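Local atomic coordinates of ricin B lectin (Clostridium thermocellum, PDB entry 3VSF), a protein that probably hydrolyses beta-1,3-galactan from the chain end as a family 43 glycoside hydrolase, and binds galactose through a ricin-type beta-trefoil module. Residues A[76-88]-A[102-116]. Numbering follows the deposited sequence.
Sequences YRDDSNLFLGVSC and EVLSRNSAPELNHCN
Phe83 pushes its ring into a hollow lined by Leu104, Leu112 and Cys115, where a four-stranded antiparallel blade meets the next in the five-bladed beta-propeller characteristic of family 43. Strand 83-91 pairs here with the blade's outermost strand, 98-105, and the chain from 106 to 115 then loops over to strand 116-124 of the next blade. A chi1 of 176°, which sets CG opposite the backbone N, carries the Phe83 ring in against that loop: CZ reaches Leu104 CD2, CE2 meets Leu112 CD2, and Cys115 SG lies at the ring edge, 3.9 Å from Phe83 CD2. A broad apolar ring suits this buried seam, which Ile117 of the next blade also lines. The backbone of the same residue ties the loop down, Phe83 N donating to Cys115 O at 3.0 Å. On this apolar side, Val86 and Leu104 stand side by side, CB to CB 3.8 Å, and both touch Met133 of strand 131-138.

The other side of the pair is polar. Gly85, with no side chain, leaves room for Glu102 to fold across the strand, its CG 3.6 Å from Gly85 CA. The bend at chi2 (65°) turns the carboxylate back over the blade; OE1 is bonded by Tyr99, while Tyr76 OH donates to Glu102 OE2 at 2.8 Å, coming from above the carboxylate plane, 64° out of it.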
loop_
_atom_site.group_PDB
_atom_site.type_symbol
_atom_site.label_atom_id
_atom_site.label_comp_id
_atom_site.label_asym_id
_atom_site.label_seq_id
_atom_site.Cartn_x
_atom_site.Cartn_y
_atom_site.Cartn_z
ATOM N N TYR A 76 2.962 -14.484 14.167
ATOM C CA TYR A 76 1.753 -14.346 14.970
ATOM C C TYR A 76 2.002 -14.768 16.413
ATOM O O TYR A 76 2.611 -15.808 16.669
ATOM C CB TYR A 76 0.609 -15.166 14.371
ATOM C CG TYR A 76 0.805 -16.663 14.468
ATOM C CD1 TYR A 76 -0.014 -17.440 15.277
ATOM C CD2 TYR A 76 1.812 -17.298 13.753
ATOM C CE1 TYR A 76 0.162 -18.809 15.367
ATOM C CE2 TYR A 76 1.997 -18.665 13.838
ATOM C CZ TYR A 76 1.169 -19.417 14.647
ATOM O OH TYR A 76 1.350 -20.778 14.736
ATOM N N ARG A 77 1.527 -13.956 17.351
ATOM C CA ARG A 77 1.679 -14.248 18.773
ATOM C C ARG A 77 0.741 -15.364 19.229
ATOM O O ARG A 77 -0.034 -15.896 18.435
ATOM C CB ARG A 77 1.437 -12.986 19.608
ATOM C CG ARG A 77 2.595 -11.997 19.616
ATOM C CD ARG A 77 2.755 -11.274 18.284
ATOM N NE ARG A 77 3.574 -10.072 18.430
ATOM C CZ ARG A 77 3.871 -9.236 17.441
ATOM N NH1 ARG A 77 3.417 -9.462 16.216
ATOM N NH2 ARG A 77 4.622 -8.169 17.678
ATOM N N ASP A 78 0.819 -15.709 20.512
ATOM C CA ASP A 78 -0.037 -16.737 21.100
ATOM C C ASP A 78 -0.903 -16.172 22.224
ATOM O O ASP A 78 -1.350 -15.028 22.159
ATOM C CB ASP A 78 0.803 -17.906 21.626
ATOM C CG ASP A 78 1.880 -17.463 22.600
ATOM O OD1 ASP A 78 2.822 -18.246 22.846
ATOM O OD2 ASP A 78 1.790 -16.329 23.117
ATOM N N ASP A 79 -1.135 -16.980 23.255
ATOM C CA ASP A 79 -1.928 -16.545 24.403
ATOM C C ASP A 79 -1.170 -15.543 25.266
ATOM O O ASP A 79 -1.771 -14.675 25.899
ATOM C CB ASP A 79 -2.365 -17.744 25.250
ATOM C CG ASP A 79 -3.448 -18.568 24.580
ATOM O OD1 ASP A 79 -4.168 -18.021 23.718
ATOM O OD2 ASP A 79 -3.578 -19.765 24.916
ATOM N N SER A 80 0.153 -15.667 25.293
ATOM C CA SER A 80 0.983 -14.766 26.084
ATOM C C SER A 80 1.568 -13.648 25.226
ATOM O O SER A 80 2.536 -12.997 25.619
ATOM C CB SER A 80 2.101 -15.542 26.785
ATOM O OG SER A 80 1.570 -16.518 27.668
ATOM N N ASN A 81 0.972 -13.430 24.058
ATOM C CA ASN A 81 1.429 -12.395 23.135
ATOM C C ASN A 81 2.917 -12.526 22.824
ATOM O O ASN A 81 3.620 -11.529 22.662
ATOM C CB ASN A 81 1.120 -11.002 23.693
ATOM C CG ASN A 81 1.245 -9.911 22.644
ATOM O OD1 ASN A 81 1.000 -10.139 21.460
ATOM N ND2 ASN A 81 1.627 -8.714 23.078
ATOM N N LEU A 82 3.391 -13.766 22.741
ATOM C CA LEU A 82 4.792 -14.033 22.437
ATOM C C LEU A 82 4.939 -14.748 21.099
ATOM O O LEU A 82 3.969 -15.281 20.558
ATOM C CB LEU A 82 5.430 -14.874 23.543
ATOM C CG LEU A 82 5.441 -14.259 24.943
ATOM C CD1 LEU A 82 6.014 -15.245 25.949
ATOM C CD2 LEU A 82 6.227 -12.957 24.952
ATOM N N PHE A 83 6.159 -14.757 20.572
ATOM C CA PHE A 83 6.445 -15.420 19.306
ATOM C C PHE A 83 6.021 -16.885 19.338
ATOM O O PHE A 83 6.554 -17.678 20.113
ATOM C CB PHE A 83 7.934 -15.323 18.980
ATOM C CG PHE A 83 8.328 -16.055 17.731
ATOM C CD1 PHE A 83 7.406 -16.286 16.725
ATOM C CD2 PHE A 83 9.620 -16.521 17.565
ATOM C CE1 PHE A 83 7.765 -16.961 15.579
ATOM C CE2 PHE A 83 9.985 -17.200 16.418
ATOM C CZ PHE A 83 9.055 -17.421 15.424
ATOM N N LEU A 84 5.061 -17.239 18.489
ATOM C CA LEU A 84 4.593 -18.617 18.393
ATOM C C LEU A 84 5.209 -19.306 17.178
ATOM O O LEU A 84 5.828 -20.364 17.301
ATOM C CB LEU A 84 3.065 -18.661 18.313
ATOM C CG LEU A 84 2.357 -19.991 18.594
ATOM C CD1 LEU A 84 0.853 -19.780 18.687
ATOM C CD2 LEU A 84 2.684 -21.048 17.548
ATOM N N GLY A 85 5.038 -18.706 16.005
ATOM C CA GLY A 85 5.568 -19.274 14.779
ATOM C C GLY A 85 5.560 -18.306 13.611
ATOM O O GLY A 85 4.814 -17.327 13.604
ATOM N N VAL A 86 6.407 -18.576 12.623
ATOM C CA VAL A 86 6.444 -17.780 11.405
ATOM C C VAL A 86 5.788 -18.554 10.269
ATOM O O VAL A 86 6.425 -19.381 9.616
ATOM C CB VAL A 86 7.884 -17.406 11.012
ATOM C CG1 VAL A 86 7.898 -16.657 9.687
ATOM C CG2 VAL A 86 8.531 -16.574 12.105
ATOM N N SER A 87 4.506 -18.282 10.044
ATOM C CA SER A 87 3.720 -19.024 9.066
ATOM C C SER A 87 4.187 -18.785 7.635
ATOM O O SER A 87 4.888 -17.816 7.348
ATOM C CB SER A 87 2.238 -18.667 9.199
ATOM O OG SER A 87 1.790 -18.854 10.530
ATOM N N CYS A 88 3.789 -19.685 6.741
ATOM C CA CYS A 88 4.129 -19.574 5.330
ATOM C C CYS A 88 2.968 -20.028 4.456
ATOM O O CYS A 88 2.502 -21.162 4.566
ATOM C CB CYS A 88 5.376 -20.397 5.008
ATOM S SG CYS A 88 5.776 -20.472 3.248
ATOM N N GLU A 102 4.663 -23.816 9.751
ATOM C CA GLU A 102 5.585 -22.827 10.294
ATOM C C GLU A 102 7.023 -23.112 9.881
ATOM O O GLU A 102 7.663 -24.018 10.416
ATOM C CB GLU A 102 5.483 -22.773 11.820
ATOM C CG GLU A 102 4.482 -21.756 12.351
ATOM C CD GLU A 102 3.050 -22.079 11.969
ATOM O OE1 GLU A 102 2.785 -23.230 11.561
ATOM O OE2 GLU A 102 2.190 -21.181 12.077
ATOM N N VAL A 103 7.527 -22.334 8.928
ATOM C CA VAL A 103 8.911 -22.461 8.494
ATOM C C VAL A 103 9.853 -22.168 9.657
ATOM O O VAL A 103 11.007 -22.593 9.659
ATOM C CB VAL A 103 9.228 -21.510 7.326
ATOM C CG1 VAL A 103 8.411 -21.885 6.100
ATOM C CG2 VAL A 103 8.969 -20.066 7.727
ATOM N N LEU A 104 9.347 -21.436 10.644
ATOM C CA LEU A 104 10.107 -21.141 11.851
ATOM C C LEU A 104 9.179 -21.209 13.058
ATOM O O LEU A 104 8.070 -20.678 13.028
ATOM C CB LEU A 104 10.753 -19.758 11.757
ATOM C CG LEU A 104 11.872 -19.460 12.755
ATOM C CD1 LEU A 104 13.085 -20.331 12.464
ATOM C CD2 LEU A 104 12.252 -17.989 12.718
ATOM N N SER A 105 9.633 -21.872 14.116
ATOM C CA SER A 105 8.819 -22.038 15.315
ATOM C C SER A 105 9.564 -21.577 16.560
ATOM O O SER A 105 10.772 -21.342 16.522
ATOM C CB SER A 105 8.397 -23.501 15.472
ATOM O OG SER A 105 7.644 -23.693 16.656
ATOM N N ARG A 106 8.834 -21.448 17.664
ATOM C CA ARG A 106 9.443 -21.114 18.944
ATOM C C ARG A 106 10.268 -22.296 19.440
ATOM O O ARG A 106 10.976 -22.200 20.441
ATOM C CB ARG A 106 8.369 -20.747 19.969
ATOM C CG ARG A 106 7.399 -21.875 20.281
ATOM C CD ARG A 106 6.311 -21.422 21.244
ATOM N NE ARG A 106 6.864 -20.840 22.465
ATOM C CZ ARG A 106 7.229 -21.544 23.531
ATOM N NH1 ARG A 106 7.104 -22.864 23.531
ATOM N NH2 ARG A 106 7.720 -20.929 24.598
ATOM N N ASN A 107 10.167 -23.412 18.722
ATOM C CA ASN A 107 10.922 -24.615 19.046
ATOM C C ASN A 107 12.209 -24.710 18.233
ATOM O O ASN A 107 13.095 -25.505 18.545
ATOM C CB ASN A 107 10.068 -25.861 18.806
ATOM C CG ASN A 107 8.778 -25.849 19.604
ATOM O OD1 ASN A 107 8.727 -25.324 20.716
ATOM N ND2 ASN A 107 7.726 -26.430 19.036
ATOM N N SER A 108 12.304 -23.896 17.186
ATOM C CA SER A 108 13.457 -23.917 16.291
ATOM C C SER A 108 14.770 -23.627 17.015
ATOM O O SER A 108 15.835 -24.060 16.577
ATOM C CB SER A 108 13.262 -22.924 15.141
ATOM O OG SER A 108 12.167 -23.294 14.323
ATOM N N ALA A 109 14.688 -22.893 18.119
ATOM C CA ALA A 109 15.880 -22.511 18.873
ATOM C C ALA A 109 15.548 -22.244 20.339
ATOM O O ALA A 109 14.396 -21.977 20.678
ATOM C CB ALA A 109 16.534 -21.289 18.241
ATOM N N PRO A 110 16.563 -22.316 21.214
ATOM C CA PRO A 110 16.367 -22.090 22.650
ATOM C C PRO A 110 15.931 -20.661 22.967
ATOM O O PRO A 110 15.082 -20.459 23.835
ATOM C CB PRO A 110 17.757 -22.360 23.238
ATOM C CG PRO A 110 18.699 -22.139 22.104
ATOM C CD PRO A 110 17.967 -22.624 20.892
ATOM N N GLU A 111 16.507 -19.685 22.274
ATOM C CA GLU A 111 16.183 -18.286 22.529
ATOM C C GLU A 111 14.900 -17.860 21.819
ATOM O O GLU A 111 14.424 -16.739 21.999
ATOM C CB GLU A 111 17.346 -17.374 22.127
ATOM C CG GLU A 111 17.753 -17.478 20.669
ATOM C CD GLU A 111 18.908 -16.559 20.326
ATOM O OE1 GLU A 111 19.360 -15.812 21.219
ATOM O OE2 GLU A 111 19.365 -16.582 19.164
ATOM N N LEU A 112 14.344 -18.760 21.016
ATOM C CA LEU A 112 13.084 -18.491 20.333
ATOM C C LEU A 112 11.900 -18.960 21.171
ATOM O O LEU A 112 10.746 -18.799 20.777
ATOM C CB LEU A 112 13.056 -19.162 18.958
ATOM C CG LEU A 112 14.083 -18.667 17.938
ATOM C CD1 LEU A 112 13.918 -19.404 16.617
ATOM C CD2 LEU A 112 13.959 -17.165 17.737
ATOM N N ASN A 113 12.195 -19.541 22.329
ATOM C CA ASN A 113 11.154 -20.015 23.234
ATOM C C ASN A 113 10.352 -18.867 23.835
ATOM O O ASN A 113 9.131 -18.810 23.700
ATOM C CB ASN A 113 11.760 -20.871 24.348
ATOM C CG ASN A 113 12.264 -22.212 23.848
ATOM O OD1 ASN A 113 13.296 -22.292 23.183
ATOM N ND2 ASN A 113 11.538 -23.276 24.172
ATOM N N HIS A 114 11.049 -17.951 24.495
ATOM C CA HIS A 114 10.401 -16.830 25.161
ATOM C C HIS A 114 10.931 -15.510 24.610
ATOM O O HIS A 114 11.836 -14.907 25.186
ATOM C CB HIS A 114 10.642 -16.913 26.670
ATOM C CG HIS A 114 9.876 -15.903 27.465
ATOM N ND1 HIS A 114 8.570 -16.101 27.858
ATOM C CD2 HIS A 114 10.234 -14.690 27.946
ATOM C CE1 HIS A 114 8.155 -15.051 28.544
ATOM N NE2 HIS A 114 9.147 -14.180 28.613
ATOM N N CYS A 115 10.363 -15.066 23.491
ATOM C CA CYS A 115 10.843 -13.858 22.826
ATOM C C CYS A 115 9.794 -13.224 21.915
ATOM O O CYS A 115 8.708 -13.769 21.718
ATOM C CB CYS A 115 12.095 -14.172 22.003
ATOM S SG CYS A 115 11.773 -15.147 20.513
ATOM N N ASN A 116 10.141 -12.066 21.360
ATOM C CA ASN A 116 9.299 -11.386 20.385
ATOM C C ASN A 116 9.954 -11.386 19.010
ATOM O O ASN A 116 11.088 -10.935 18.856
ATOM C CB ASN A 116 9.031 -9.942 20.814
ATOM C CG ASN A 116 8.341 -9.847 22.159
ATOM O OD1 ASN A 116 8.813 -9.157 23.063
ATOM N ND2 ASN A 116 7.215 -10.538 22.298
#